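Local structure of methylornithine synthase PylB (Methanosarcina barkeri, 3T7V) at residues G56-L61 against G335-R340. The protein catalyses the radical-based isomerization of L-lysine to (3R)-3-methyl-D-ornithine, a step in pyrrolysine biosynthesis, using a [4Fe-4S] cluster and S-adenosyl-L-methionine. Numbering follows the deposited sequence.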
ATOM      1  N   GLY A  56     -10.431 -17.449  -2.154  1.00 21.82           N
ATOM      2  CA  GLY A  56     -11.116 -17.747  -3.409  1.00 24.27           C
ATOM      3  C   GLY A  56     -10.768 -16.765  -4.516  1.00 27.40           C
ATOM      4  O   GLY A  56      -9.644 -16.295  -4.607  1.00 27.05           O
ATOM      5  N   ASN A  57     -11.780 -16.463  -5.336  1.00 23.16           N
ATOM      6  CA  ASN A  57     -11.683 -15.479  -6.404  1.00 21.62           C
ATOM      7  C   ASN A  57     -12.226 -14.132  -5.973  1.00 19.77           C
ATOM      8  O   ASN A  57     -12.536 -13.338  -6.854  1.00 21.65           O
ATOM      9  CB  ASN A  57     -12.411 -15.931  -7.673  1.00 25.86           C
ATOM     10  CG  ASN A  57     -13.928 -15.905  -7.538  1.00 28.25           C
ATOM     11  OD1 ASN A  57     -14.495 -16.076  -6.443  1.00 28.88           O
ATOM     12  ND2 ASN A  57     -14.604 -15.628  -8.668  1.00 28.24           N
ATOM     13  N   ARG A  58     -12.293 -13.867  -4.672  1.00 20.04           N
ATOM     14  CA  ARG A  58     -12.890 -12.650  -4.152  1.00 19.94           C
ATOM     15  C   ARG A  58     -11.815 -11.615  -3.826  1.00 18.83           C
ATOM     16  O   ARG A  58     -10.792 -11.937  -3.268  1.00 23.50           O
ATOM     17  CB  ARG A  58     -13.779 -12.920  -2.930  1.00 21.18           C
ATOM     18  CG  ARG A  58     -14.884 -13.984  -3.130  1.00 24.78           C
ATOM     19  CD  ARG A  58     -15.801 -13.715  -4.302  1.00 33.25           C
ATOM     20  NE  ARG A  58     -16.826 -12.716  -3.974  1.00 41.30           N
ATOM     21  CZ  ARG A  58     -18.004 -12.926  -3.357  1.00 34.08           C
ATOM     22  NH1 ARG A  58     -18.403 -14.163  -2.964  1.00 42.52           N
ATOM     23  NH2 ARG A  58     -18.789 -11.861  -3.139  1.00 32.36           N
ATOM     24  N   VAL A  59     -12.052 -10.358  -4.204  1.00 16.94           N
ATOM     25  CA  VAL A  59     -11.019  -9.343  -4.098  1.00 17.73           C
ATOM     26  C   VAL A  59     -11.606  -8.182  -3.295  1.00 15.38           C
ATOM     27  O   VAL A  59     -12.789  -7.825  -3.411  1.00 18.42           O
ATOM     28  CB  VAL A  59     -10.679  -8.850  -5.573  1.00 20.78           C
ATOM     29  CG1 VAL A  59      -9.700  -7.662  -5.521  1.00 21.57           C
ATOM     30  CG2 VAL A  59     -10.124  -9.994  -6.396  1.00 24.51           C
ATOM     31  N   PHE A  60     -10.749  -7.528  -2.502  1.00 15.26           N
ATOM     32  CA  PHE A  60     -11.138  -6.344  -1.731  1.00 13.96           C
ATOM     33  C   PHE A  60     -10.756  -5.090  -2.522  1.00 14.77           C
ATOM     34  O   PHE A  60      -9.837  -5.146  -3.363  1.00 14.86           O
ATOM     35  CB  PHE A  60     -10.440  -6.358  -0.352  1.00 15.40           C
ATOM     36  CG  PHE A  60     -10.773  -7.554   0.482  1.00 16.43           C
ATOM     37  CD1 PHE A  60     -12.078  -7.763   0.869  1.00 17.70           C
ATOM     38  CD2 PHE A  60      -9.790  -8.457   0.838  1.00 19.49           C
ATOM     39  CE1 PHE A  60     -12.404  -8.925   1.628  1.00 19.91           C
ATOM     40  CE2 PHE A  60     -10.085  -9.569   1.666  1.00 21.32           C
ATOM     41  CZ  PHE A  60     -11.395  -9.766   2.022  1.00 20.66           C
ATOM     42  N   LEU A  61     -11.452  -3.988  -2.286  1.00 13.02           N
ATOM     43  CA  LEU A  61     -11.315  -2.736  -3.076  1.00 13.17           C
ATOM     44  C   LEU A  61     -11.117  -1.552  -2.125  1.00 13.56           C
ATOM     45  O   LEU A  61     -11.944  -1.317  -1.231  1.00 14.89           O
ATOM     46  CB  LEU A  61     -12.539  -2.486  -3.925  1.00 15.84           C
ATOM     47  CG  LEU A  61     -12.902  -3.617  -4.852  1.00 17.33           C
ATOM     48  CD1 LEU A  61     -14.294  -3.392  -5.486  1.00 20.44           C
ATOM     49  CD2 LEU A  61     -11.831  -3.775  -5.926  1.00 18.58           C
ATOM     50  N   GLY A 335     -12.315 -13.378 -14.123  1.00 26.49           N
ATOM     51  CA  GLY A 335     -12.999 -14.396 -13.335  1.00 28.64           C
ATOM     52  C   GLY A 335     -12.999 -14.163 -11.849  1.00 27.85           C
ATOM     53  O   GLY A 335     -13.159 -15.124 -11.044  1.00 25.96           O
ATOM     54  N   MET A 336     -12.836 -12.899 -11.476  1.00 25.48           N
ATOM     55  CA  MET A 336     -12.778 -12.561 -10.032  1.00 21.51           C
ATOM     56  C   MET A 336     -13.960 -11.676  -9.717  1.00 22.58           C
ATOM     57  O   MET A 336     -14.564 -11.089 -10.625  1.00 26.13           O
ATOM     58  CB  MET A 336     -11.444 -11.884  -9.690  1.00 21.37           C
ATOM     59  CG  MET A 336     -10.264 -12.872  -9.934  1.00 24.90           C
ATOM     60  SD  MET A 336      -8.735 -12.095  -9.448  1.00 28.80           S
ATOM     61  CE  MET A 336      -8.550 -12.921  -7.833  1.00 27.15           C
ATOM     62  N   LYS A 337     -14.241 -11.516  -8.429  1.00 20.27           N
ATOM     63  CA  LYS A 337     -15.455 -10.759  -7.957  1.00 21.81           C
ATOM     64  C   LYS A 337     -15.145  -9.977  -6.689  1.00 21.07           C
ATOM     65  O   LYS A 337     -14.393 -10.459  -5.859  1.00 20.99           O
ATOM     66  CB  LYS A 337     -16.617 -11.771  -7.693  1.00 26.77           C
ATOM     67  CG  LYS A 337     -17.968 -11.256  -7.238  1.00 38.30           C
ATOM     68  CD  LYS A 337     -18.950 -12.429  -7.045  1.00 43.13           C
ATOM     69  CE  LYS A 337     -20.320 -11.975  -6.471  1.00 38.33           C
ATOM     70  NZ  LYS A 337     -20.850 -10.764  -7.165  1.00 51.92           N
ATOM     71  N   PRO A 338     -15.753  -8.811  -6.504  1.00 20.20           N
ATOM     72  CA  PRO A 338     -15.578  -8.222  -5.197  1.00 18.75           C
ATOM     73  C   PRO A 338     -16.064  -9.087  -4.074  1.00 19.93           C
ATOM     74  O   PRO A 338     -17.122  -9.742  -4.192  1.00 20.74           O
ATOM     75  CB  PRO A 338     -16.322  -6.881  -5.295  1.00 21.15           C
ATOM     76  CG  PRO A 338     -16.407  -6.582  -6.742  1.00 23.13           C
ATOM     77  CD  PRO A 338     -16.531  -7.954  -7.410  1.00 21.17           C
ATOM     78  N   ALA A 339     -15.303  -9.062  -2.951  1.00 17.12           N
ATOM     79  CA  ALA A 339     -15.669  -9.766  -1.731  1.00 18.76           C
ATOM     80  C   ALA A 339     -16.906  -9.176  -1.019  1.00 17.39           C
ATOM     81  O   ALA A 339     -17.291  -7.997  -1.207  1.00 19.25           O
ATOM     82  CB  ALA A 339     -14.480  -9.760  -0.763  1.00 21.41           C
ATOM     83  N   ARG A 340     -17.473  -9.986  -0.097  1.00 20.64           N
ATOM     84  CA  ARG A 340     -18.531  -9.471   0.781  1.00 19.13           C
ATOM     85  C   ARG A 340     -17.875  -8.572   1.856  1.00 20.91           C
ATOM     86  O   ARG A 340     -16.730  -8.825   2.278  1.00 19.12           O
ATOM     87  CB  ARG A 340     -19.179 -10.599   1.547  1.00 21.22           C
ATOM     88  CG  ARG A 340     -20.125 -11.461   0.687  1.00 25.33           C
ATOM     89  CD  ARG A 340     -20.939 -12.318   1.643  1.00 25.58           C
ATOM     90  NE  ARG A 340     -21.737 -13.256   0.855  1.00 28.48           N
ATOM     91  CZ  ARG A 340     -22.661 -14.022   1.393  1.00 26.92           C
ATOM     92  NH1 ARG A 340     -22.912 -13.912   2.705  1.00 29.58           N
ATOM     93  NH2 ARG A 340     -23.329 -14.858   0.597  1.00 27.90           N
TER
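R58 grips P338 O side-on, NE at 3.0 Å and NH2 at 2.9 Å, with the oxygen in the guanidinium plane. NH2 lies in the carbonyl plane of P338, whereas NE sits above it. Bends at chi2 and chi3 (-55° and -80°) turn the arginine chain back to bring its guanidinium there. The methylenes of K337 run alongside in the same direction, CD lying 3.6 Å above the guanidinium plane, offset toward the rim. With an alanine here in place of R58, P338 O would probably lose both donors and the K337 methylenes the flat group they lie against. The backbones pair in parallel, K337 N bonding to N57 O, V59 N to K337 O and A339 N to V59 O. N57 ND2 adds a nearly straight bond (175°) to the carbonyl of G335, the glycine that ends helix 324-334 in a Schellman motif. The A339 methyl fits obliquely against the CD1-CE1 side of the F60 ring (A339 CB to F60 CE1, 3.3 Å). The M336 side chain crosses that of V59 at about a right angle, M336 CE lying 3.6 Å from V59 CG2. P338 CB and CG both sit against L61 CD1, and V328 also packs on the proline. Strand 337-338 thus joins the N-terminal part of strand 58-68, at the end of the radical SAM (TIM-barrel-type) sheet opposite the strand ends that carry the active site in this fold; the L61 side chain is about 11 Å from the bound 5-amino-D-isoleucine.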